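Local structure of salicylate 5-hydroxylase, large oxygenase component (Ralstonia sp., 7C8Z) at residues 48-58 / 229-237; 409-417 / 424-434. The protein hydroxylates salicylate at its 5-position to give gentisate, serving as the iron- and [2Fe-2S]-containing oxygenase component of a multicomponent, NADH-dependent enzyme. All coordinates share one frame; numbering follows the deposited sequence.

Contact 1. Residues 48-58 / 229-237; sequences AYTREDLYKRE and GNWKLMQEN
Tyr49 and Asn230 bring the two backbones closest, their CA atoms 5.7 Å apart, where the chain entering helix 52-63 passes the chain entering helix 232-238. A chi1 of -51° sets Tyr49 CG beside its own backbone N and sends the ring across Asn230 at about a right angle. The ring runs on to the second helix, where CE1 packs against Leu233 CD2 at 3.8 Å and OH donates a hydrogen bond to Glu236 OE2. That oxygen lies at the ring edge, in the ring plane, although its carboxylate is turned 68° from the ring; it also bonds Tyr433 OH. Tyrosine suits the place, joining an apolar flank to a hydroxyl that meets a buried acid. Lys232 bends back at chi3 and chi4, so that NZ donates to Ala48 O (2.8 Å) and forms a salt bridge with Glu58 OE2, besides a weak bond to Asn230 OD1. OD1 also makes a capping bond, accepting from Lys232 N (3.1 Å) at the turn that leads into the helix, while ND2 is held by His349 O. Glu58 divides its oxygens: OE2 faces Lys232 and also takes a hydrogen bond from Trp436, while OE1, near the indole plane, accepts from Trp231 NE1 (3.2 Å), which approaches from above the carboxylate plane. Tyr55 CE1 touches Trp231 CD1 at 4.0 Å, and its hydroxyl bonds Glu90. This buried polar network joins an N-terminal helix to the catalytic domain of a Rieske oxygenase, with the side chain of Glu236 about 10 Å from the mononuclear iron.

Contact 2. Residues 409-417 / 424-434; sequences VIEMGGHEI and VTETLIRGMYD
Arg430 reaches from the first turn of helix 427-440 into the loop 409-417, which wraps around the helix N-terminus through a type II beta turn at Glu411-Gly414. Its CB lies 3.9 Å from Ile417 CG1, and its CG rests on Ile410 CD1, so the aliphatic stem slides between two isoleucines. CD passes beside Ile410 O, and the bend about the CG-CD bond (chi3 -48°) turns NE and the guanidinium in among the loop carbonyls. NE and NH2 grip Glu416 O side-on, at 3.0 and 2.8 Å, and NH1 points almost straight at Met412 O (176° at the hydrogen), with a weak bond to Ile410 O. These acceptors lie at the edge, in the guanidinium plane. Gly414 C sits over the centre of one face and Thr427 CA over the other, offset toward the rim, which sandwiches the group and fixes its tilt. Arginine suits the place because its planar fan of N-H groups can serve several carbonyls spread along its edge. Gly413 and Gly414 both have positive phi, a backbone shape that glycine adopts readily, and Gly413 packs its bare CA against Thr425. Glu426, the N-cap residue, adds a second link: its N donates to Met412 O, reaching it from the face opposite to NH1, while Met412 N returns a bond to the anti lone pair of Glu426 OE2 (3.1 Å). Glu426 OE1 makes a salt bridge with Arg113 of a neighbouring subunit, whose Rieske cluster pocket contains that arginine. Apolar contacts close the two ends: Met412 CE meets Val424 CG1, and on the far side Ile417 CG2 lies 3.6 Å from Gly431 CA, against a helix face that bears no side chain there.

Overall arrangement
Along the chain the two follow in series, both segments of contact 1 coming before those of contact 2, and their centres lie about 18 Å apart. Helix 427-440 of contact 2 packs on helix 232-238 of contact 1: Met432 CE touches Lys232 CB at 3.7 Å, and the hydroxyls of Tyr433 and Tyr49 are probably hydrogen-bonded. Helix 52-63 joins them, while the side chains of Glu236 and Ile429 bring the other two within about 10 and 11 Å of the iron. Contact 1 meets neighbouring subunits at few points, whereas contact 2 meets the second subunit through many residues, consistent with the family pattern of electrons passing from one subunit's Rieske cluster to its neighbour's iron.

Contact 1. Residues 48-58 / 229-237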
loop_
_atom_site.group_PDB
_atom_site.type_symbol
_atom_site.label_atom_id
_atom_site.label_comp_id
_atom_site.label_asym_id
_atom_site.label_seq_id
_atom_site.Cartn_x
_atom_site.Cartn_y
_atom_site.Cartn_z
ATOM N N ALA A 48 18.441 -4.422 18.677
ATOM C CA ALA A 48 17.486 -3.943 19.671
ATOM C C ALA A 48 16.330 -3.178 19.033
ATOM O O ALA A 48 15.277 -3.022 19.664
ATOM C CB ALA A 48 18.190 -3.059 20.701
ATOM N N TYR A 49 16.499 -2.704 17.797
ATOM C CA TYR A 49 15.463 -1.967 17.087
ATOM C C TYR A 49 14.799 -2.766 15.976
ATOM O O TYR A 49 13.792 -2.307 15.428
ATOM C CB TYR A 49 16.038 -0.676 16.482
ATOM C CG TYR A 49 16.825 0.188 17.446
ATOM C CD1 TYR A 49 16.189 1.121 18.253
ATOM C CD2 TYR A 49 18.212 0.078 17.536
ATOM C CE1 TYR A 49 16.904 1.914 19.128
ATOM C CE2 TYR A 49 18.937 0.869 18.410
ATOM C CZ TYR A 49 18.277 1.784 19.203
ATOM O OH TYR A 49 18.992 2.572 20.072
ATOM N N THR A 50 15.340 -3.927 15.613
ATOM C CA THR A 50 14.899 -4.647 14.429
ATOM C C THR A 50 14.255 -6.000 14.712
ATOM O O THR A 50 13.815 -6.660 13.763
ATOM C CB THR A 50 16.083 -4.850 13.472
ATOM O OG1 THR A 50 17.064 -5.683 14.100
ATOM C CG2 THR A 50 16.718 -3.513 13.111
ATOM N N ARG A 51 14.159 -6.424 15.971
ATOM C CA ARG A 51 13.667 -7.754 16.314
ATOM C C ARG A 51 12.225 -7.667 16.797
ATOM O O ARG A 51 11.920 -6.900 17.716
ATOM C CB ARG A 51 14.540 -8.408 17.387
ATOM C CG ARG A 51 15.928 -8.782 16.911
ATOM C CD ARG A 51 16.738 -9.444 18.011
ATOM N NE ARG A 51 15.972 -10.435 18.764
ATOM C CZ ARG A 51 16.386 -10.986 19.902
ATOM N NH1 ARG A 51 17.555 -10.639 20.416
ATOM N NH2 ARG A 51 15.636 -11.885 20.523
ATOM N N GLU A 52 11.345 -8.454 16.173
ATOM C CA GLU A 52 9.927 -8.418 16.516
ATOM C C GLU A 52 9.615 -9.177 17.805
ATOM O O GLU A 52 8.693 -8.794 18.535
ATOM C CB GLU A 52 9.099 -8.974 15.355
ATOM C CG GLU A 52 7.598 -8.782 15.501
ATOM C CD GLU A 52 7.150 -7.369 15.170
ATOM O OE1 GLU A 52 8.001 -6.540 14.780
ATOM O OE2 GLU A 52 5.940 -7.089 15.295
ATOM N N ASP A 53 10.357 -10.241 18.111
ATOM C CA ASP A 53 10.168 -10.904 19.399
ATOM C C ASP A 53 10.507 -9.956 20.542
ATOM O O ASP A 53 9.783 -9.888 21.547
ATOM C CB ASP A 53 11.014 -12.177 19.467
ATOM C CG ASP A 53 12.478 -11.920 19.215
ATOM O OD1 ASP A 53 12.800 -11.104 18.330
ATOM O OD2 ASP A 53 13.313 -12.536 19.900
ATOM N N LEU A 54 11.600 -9.206 20.395
ATOM C CA LEU A 54 11.919 -8.160 21.357
ATOM C C LEU A 54 10.800 -7.130 21.444
ATOM O O LEU A 54 10.484 -6.648 22.535
ATOM C CB LEU A 54 13.242 -7.488 20.986
ATOM C CG LEU A 54 14.504 -8.303 21.283
ATOM C CD1 LEU A 54 15.758 -7.488 21.021
ATOM C CD2 LEU A 54 14.489 -8.835 22.711
ATOM N N TYR A 55 10.175 -6.789 20.309
ATOM C CA TYR A 55 9.112 -5.784 20.334
ATOM C C TYR A 55 7.882 -6.284 21.080
ATOM O O TYR A 55 7.263 -5.534 21.842
ATOM C CB TYR A 55 8.733 -5.371 18.913
ATOM C CG TYR A 55 7.462 -4.552 18.864
ATOM C CD1 TYR A 55 7.450 -3.233 19.293
ATOM C CD2 TYR A 55 6.272 -5.099 18.396
ATOM C CE1 TYR A 55 6.291 -2.479 19.258
ATOM C CE2 TYR A 55 5.107 -4.353 18.358
ATOM C CZ TYR A 55 5.126 -3.043 18.788
ATOM O OH TYR A 55 3.979 -2.292 18.756
ATOM N N LYS A 56 7.512 -7.548 20.874
ATOM C CA LYS A 56 6.379 -8.118 21.596
ATOM C C LYS A 56 6.681 -8.228 23.082
ATOM O O LYS A 56 5.789 -8.025 23.922
ATOM C CB LYS A 56 6.000 -9.482 21.021
ATOM C CG LYS A 56 5.340 -9.360 19.661
ATOM C CD LYS A 56 5.241 -10.697 18.969
ATOM C CE LYS A 56 4.300 -11.606 19.712
ATOM N NZ LYS A 56 4.758 -13.009 19.660
ATOM N N ARG A 57 7.929 -8.578 23.436
ATOM C CA ARG A 57 8.289 -8.564 24.849
ATOM C C ARG A 57 8.221 -7.148 25.411
ATOM O O ARG A 57 7.855 -6.952 26.576
ATOM C CB ARG A 57 9.675 -9.155 25.043
ATOM C CG ARG A 57 9.993 -9.453 26.497
ATOM C CD ARG A 57 11.462 -9.770 26.703
ATOM N NE ARG A 57 11.918 -10.793 25.771
ATOM C CZ ARG A 57 13.193 -11.051 25.507
ATOM N NH1 ARG A 57 14.151 -10.357 26.106
ATOM N NH2 ARG A 57 13.506 -12.002 24.641
ATOM N N GLU A 58 8.582 -6.150 24.598
ATOM C CA GLU A 58 8.447 -4.759 25.017
ATOM C C GLU A 58 6.995 -4.413 25.293
ATOM O O GLU A 58 6.689 -3.726 26.271
ATOM C CB GLU A 58 9.020 -3.826 23.949
ATOM C CG GLU A 58 10.524 -3.843 23.847
ATOM C CD GLU A 58 11.032 -3.003 22.705
ATOM O OE1 GLU A 58 10.395 -3.004 21.631
ATOM O OE2 GLU A 58 12.078 -2.347 22.877
ATOM N N GLY A 229 9.871 4.205 12.288
ATOM C CA GLY A 229 11.031 3.796 13.052
ATOM C C GLY A 229 10.606 3.148 14.355
ATOM O O GLY A 229 9.451 3.267 14.779
ATOM N N ASN A 230 11.563 2.483 15.007
ATOM C CA ASN A 230 11.263 1.845 16.282
ATOM C C ASN A 230 10.884 2.894 17.316
ATOM O O ASN A 230 11.514 3.952 17.413
ATOM C CB ASN A 230 12.455 1.029 16.777
ATOM C CG ASN A 230 12.118 0.185 17.996
ATOM O OD1 ASN A 230 12.257 0.633 19.132
ATOM N ND2 ASN A 230 11.671 -1.042 17.764
ATOM N N TRP A 231 9.866 2.575 18.117
ATOM C CA TRP A 231 9.292 3.559 19.030
ATOM C C TRP A 231 10.323 4.097 20.010
ATOM O O TRP A 231 10.256 5.271 20.396
ATOM C CB TRP A 231 8.113 2.943 19.777
ATOM C CG TRP A 231 8.526 1.866 20.721
ATOM C CD1 TRP A 231 8.672 0.539 20.440
ATOM C CD2 TRP A 231 8.861 2.026 22.101
ATOM N NE1 TRP A 231 9.076 -0.139 21.563
ATOM C CE2 TRP A 231 9.201 0.752 22.598
ATOM C CE3 TRP A 231 8.911 3.124 22.964
ATOM C CZ2 TRP A 231 9.581 0.544 23.919
ATOM C CZ3 TRP A 231 9.287 2.916 24.277
ATOM C CH2 TRP A 231 9.618 1.636 24.742
ATOM N N LYS A 232 11.274 3.255 20.429
ATOM C CA LYS A 232 12.310 3.688 21.364
ATOM C C LYS A 232 13.053 4.913 20.847
ATOM O O LYS A 232 13.430 5.798 21.627
ATOM C CB LYS A 232 13.281 2.539 21.630
ATOM C CG LYS A 232 12.652 1.361 22.353
ATOM C CD LYS A 232 13.705 0.424 22.920
ATOM C CE LYS A 232 14.400 -0.354 21.815
ATOM N NZ LYS A 232 13.556 -1.455 21.266
ATOM N N LEU A 233 13.245 4.994 19.525
ATOM C CA LEU A 233 13.965 6.123 18.943
ATOM C C LEU A 233 13.311 7.454 19.284
ATOM O O LEU A 233 13.994 8.483 19.337
ATOM C CB LEU A 233 14.057 5.962 17.429
ATOM C CG LEU A 233 15.079 4.940 16.948
ATOM C CD1 LEU A 233 15.023 4.822 15.435
ATOM C CD2 LEU A 233 16.465 5.329 17.414
ATOM N N MET A 234 11.999 7.464 19.531
ATOM C CA MET A 234 11.354 8.708 19.931
ATOM C C MET A 234 11.736 9.079 21.356
ATOM O O MET A 234 12.107 10.227 21.633
ATOM C CB MET A 234 9.836 8.594 19.787
ATOM C CG MET A 234 9.090 9.880 20.125
ATOM S SD MET A 234 9.887 11.355 19.458
ATOM C CE MET A 234 9.315 11.351 17.760
ATOM N N GLN A 235 11.678 8.108 22.270
ATOM C CA GLN A 235 12.125 8.358 23.637
ATOM C C GLN A 235 13.564 8.854 23.651
ATOM O O GLN A 235 13.865 9.915 24.214
ATOM C CB GLN A 235 11.962 7.091 24.478
ATOM C CG GLN A 235 10.518 6.823 24.876
ATOM C CD GLN A 235 10.040 7.754 25.980
ATOM O OE1 GLN A 235 10.841 8.431 26.628
ATOM N NE2 GLN A 235 8.726 7.798 26.195
ATOM N N GLU A 236 14.459 8.109 22.997
ATOM C CA GLU A 236 15.833 8.561 22.819
ATOM C C GLU A 236 15.880 10.009 22.361
ATOM O O GLU A 236 16.621 10.827 22.921
ATOM C CB GLU A 236 16.548 7.680 21.794
ATOM C CG GLU A 236 16.800 6.260 22.225
ATOM C CD GLU A 236 17.589 5.490 21.189
ATOM O OE1 GLU A 236 18.260 6.129 20.352
ATOM O OE2 GLU A 236 17.535 4.245 21.204
ATOM N N ASN A 237 15.054 10.354 21.368
ATOM C CA ASN A 237 15.162 11.678 20.765
ATOM C C ASN A 237 14.861 12.773 21.778
ATOM O O ASN A 237 15.454 13.856 21.714
ATOM C CB ASN A 237 14.229 11.787 19.556
ATOM C CG ASN A 237 14.464 13.051 18.752
ATOM O OD1 ASN A 237 15.369 13.116 17.922
ATOM N ND2 ASN A 237 13.648 14.066 18.994
#

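Contact 2. Residues 409-417 / 424-434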
loop_
_atom_site.group_PDB
_atom_site.type_symbol
_atom_site.label_atom_id
_atom_site.label_comp_id
_atom_site.label_asym_id
_atom_site.label_seq_id
_atom_site.Cartn_x
_atom_site.Cartn_y
_atom_site.Cartn_z
ATOM N N VAL A 409 26.846 3.877 19.382
ATOM C CA VAL A 409 27.829 4.324 20.358
ATOM C C VAL A 409 27.220 5.528 21.057
ATOM O O VAL A 409 27.195 6.631 20.499
ATOM C CB VAL A 409 29.176 4.683 19.719
ATOM C CG1 VAL A 409 30.207 4.991 20.803
ATOM C CG2 VAL A 409 29.663 3.562 18.809
ATOM N N ILE A 410 26.699 5.319 22.262
ATOM C CA ILE A 410 26.207 6.441 23.044
ATOM C C ILE A 410 27.154 6.617 24.220
ATOM O O ILE A 410 26.853 6.221 25.352
ATOM C CB ILE A 410 24.754 6.209 23.499
ATOM C CG1 ILE A 410 24.546 4.753 23.922
ATOM C CG2 ILE A 410 23.788 6.540 22.378
ATOM C CD1 ILE A 410 23.230 4.509 24.626
ATOM N N GLU A 411 28.294 7.246 23.956
ATOM C CA GLU A 411 29.359 7.394 24.939
ATOM C C GLU A 411 29.616 8.850 25.279
ATOM O O GLU A 411 30.586 9.154 25.981
ATOM C CB GLU A 411 30.645 6.730 24.443
ATOM C CG GLU A 411 30.611 5.214 24.506
ATOM C CD GLU A 411 31.880 4.585 23.982
ATOM O OE1 GLU A 411 32.876 5.318 23.810
ATOM O OE2 GLU A 411 31.881 3.359 23.745
ATOM N N MET A 412 28.772 9.757 24.803
ATOM C CA MET A 412 28.977 11.167 25.078
ATOM C C MET A 412 28.719 11.423 26.554
ATOM O O MET A 412 27.704 10.984 27.101
ATOM C CB MET A 412 28.050 12.017 24.215
ATOM C CG MET A 412 28.320 13.482 24.332
ATOM S SD MET A 412 30.083 13.743 24.122
ATOM C CE MET A 412 30.064 15.283 23.239
ATOM N N GLY A 413 29.642 12.130 27.196
ATOM C CA GLY A 413 29.618 12.254 28.635
ATOM C C GLY A 413 30.120 11.036 29.375
ATOM O O GLY A 413 29.917 10.942 30.592
ATOM N N GLY A 414 30.761 10.097 28.687
ATOM C CA GLY A 414 31.297 8.928 29.352
ATOM C C GLY A 414 30.356 7.742 29.371
ATOM O O GLY A 414 29.510 7.588 28.487
ATOM N N HIS A 415 30.514 6.892 30.382
ATOM C CA HIS A 415 29.644 5.748 30.607
ATOM C C HIS A 415 28.737 5.953 31.810
ATOM O O HIS A 415 27.954 5.057 32.145
ATOM C CB HIS A 415 30.479 4.473 30.798
ATOM C CG HIS A 415 31.521 4.268 29.744
ATOM N ND1 HIS A 415 31.395 3.322 28.750
ATOM C CD2 HIS A 415 32.712 4.879 29.533
ATOM C CE1 HIS A 415 32.460 3.363 27.968
ATOM N NE2 HIS A 415 33.274 4.298 28.422
ATOM N N GLU A 416 28.824 7.110 32.463
ATOM C CA GLU A 416 28.065 7.370 33.676
ATOM C C GLU A 416 26.579 7.538 33.371
ATOM O O GLU A 416 26.187 8.034 32.311
ATOM C CB GLU A 416 28.614 8.625 34.364
ATOM C CG GLU A 416 27.880 9.077 35.622
ATOM C CD GLU A 416 27.701 10.590 35.683
ATOM O OE1 GLU A 416 26.920 11.138 34.871
ATOM O OE2 GLU A 416 28.345 11.231 36.542
ATOM N N ILE A 417 25.749 7.093 34.312
ATOM C CA ILE A 417 24.304 7.284 34.273
ATOM C C ILE A 417 23.931 8.121 35.489
ATOM O O ILE A 417 24.029 7.645 36.626
ATOM C CB ILE A 417 23.549 5.948 34.271
ATOM C CG1 ILE A 417 23.935 5.117 33.047
ATOM C CG2 ILE A 417 22.051 6.184 34.329
ATOM C CD1 ILE A 417 23.364 3.712 33.050
ATOM N N VAL A 424 25.675 18.169 27.595
ATOM C CA VAL A 424 26.613 17.505 26.706
ATOM C C VAL A 424 26.826 16.079 27.170
ATOM O O VAL A 424 27.925 15.708 27.594
ATOM C CB VAL A 424 27.950 18.271 26.645
ATOM C CG1 VAL A 424 28.712 17.889 25.397
ATOM C CG2 VAL A 424 27.713 19.782 26.723
ATOM N N THR A 425 25.786 15.265 27.068
ATOM C CA THR A 425 25.898 13.902 27.543
ATOM C C THR A 425 24.775 13.086 26.934
ATOM O O THR A 425 23.706 13.615 26.627
ATOM C CB THR A 425 25.862 13.838 29.075
ATOM O OG1 THR A 425 25.724 12.475 29.489
ATOM C CG2 THR A 425 24.704 14.664 29.626
ATOM N N GLU A 426 25.033 11.793 26.756
ATOM C CA GLU A 426 24.003 10.849 26.348
ATOM C C GLU A 426 23.533 9.992 27.518
ATOM O O GLU A 426 23.080 8.859 27.324
ATOM C CB GLU A 426 24.511 9.984 25.194
ATOM C CG GLU A 426 24.798 10.788 23.938
ATOM C CD GLU A 426 25.267 9.935 22.780
ATOM O OE1 GLU A 426 24.424 9.583 21.928
ATOM O OE2 GLU A 426 26.475 9.623 22.715
ATOM N N THR A 427 23.608 10.536 28.736
ATOM C CA THR A 427 23.361 9.736 29.929
ATOM C C THR A 427 21.905 9.303 30.039
ATOM O O THR A 427 21.623 8.247 30.616
ATOM C CB THR A 427 23.784 10.510 31.181
ATOM O OG1 THR A 427 23.532 9.721 32.351
ATOM C CG2 THR A 427 23.031 11.821 31.282
ATOM N N LEU A 428 20.968 10.084 29.496
ATOM C CA LEU A 428 19.567 9.684 29.570
ATOM C C LEU A 428 19.303 8.443 28.728
ATOM O O LEU A 428 18.542 7.558 29.135
ATOM C CB LEU A 428 18.664 10.832 29.126
ATOM C CG LEU A 428 18.769 12.145 29.893
ATOM C CD1 LEU A 428 17.686 13.116 29.454
ATOM C CD2 LEU A 428 18.676 11.882 31.374
ATOM N N ILE A 429 19.953 8.340 27.572
ATOM C CA ILE A 429 19.803 7.149 26.746
ATOM C C ILE A 429 20.495 5.957 27.398
ATOM O O ILE A 429 19.989 4.828 27.359
ATOM C CB ILE A 429 20.336 7.423 25.329
ATOM C CG1 ILE A 429 19.729 8.722 24.794
ATOM C CG2 ILE A 429 20.019 6.256 24.406
ATOM C CD1 ILE A 429 20.216 9.112 23.419
ATOM N N ARG A 430 21.661 6.187 28.003
ATOM C CA ARG A 430 22.353 5.107 28.697
ATOM C C ARG A 430 21.519 4.584 29.860
ATOM O O ARG A 430 21.452 3.372 30.092
ATOM C CB ARG A 430 23.726 5.588 29.173
ATOM C CG ARG A 430 24.732 5.682 28.036
ATOM C CD ARG A 430 26.137 6.068 28.483
ATOM N NE ARG A 430 26.182 7.211 29.387
ATOM C CZ ARG A 430 26.559 8.428 29.014
ATOM N NH1 ARG A 430 26.902 8.658 27.752
ATOM N NH2 ARG A 430 26.588 9.417 29.895
ATOM N N GLY A 431 20.848 5.480 30.583
ATOM C CA GLY A 431 19.963 5.036 31.644
ATOM C C GLY A 431 18.733 4.329 31.113
ATOM O O GLY A 431 18.292 3.318 31.675
ATOM N N MET A 432 18.154 4.861 30.037
ATOM C CA MET A 432 17.035 4.200 29.381
ATOM C C MET A 432 17.382 2.759 29.054
ATOM O O MET A 432 16.620 1.839 29.355
ATOM C CB MET A 432 16.649 4.967 28.113
ATOM C CG MET A 432 15.597 4.288 27.253
ATOM S SD MET A 432 15.046 5.328 25.883
ATOM C CE MET A 432 14.681 4.094 24.645
ATOM N N TYR A 433 18.555 2.536 28.473
ATOM C CA TYR A 433 18.884 1.180 28.058
ATOM C C TYR A 433 19.415 0.318 29.197
ATOM O O TYR A 433 19.313 -0.907 29.116
ATOM C CB TYR A 433 19.839 1.220 26.872
ATOM C CG TYR A 433 19.056 1.491 25.615
ATOM C CD1 TYR A 433 18.329 0.476 24.999
ATOM C CD2 TYR A 433 18.986 2.769 25.076
ATOM C CE1 TYR A 433 17.585 0.716 23.862
ATOM C CE2 TYR A 433 18.245 3.021 23.935
ATOM C CZ TYR A 433 17.547 1.991 23.334
ATOM O OH TYR A 433 16.804 2.235 22.203
ATOM N N ASP A 434 19.934 0.916 30.270
ATOM C CA ASP A 434 20.122 0.160 31.506
ATOM C C ASP A 434 18.793 -0.427 31.977
ATOM O O ASP A 434 18.673 -1.642 32.216
ATOM C CB ASP A 434 20.740 1.067 32.575
ATOM C CG ASP A 434 20.873 0.385 33.927
ATOM O OD1 ASP A 434 21.822 -0.404 34.111
ATOM O OD2 ASP A 434 20.032 0.651 34.813
#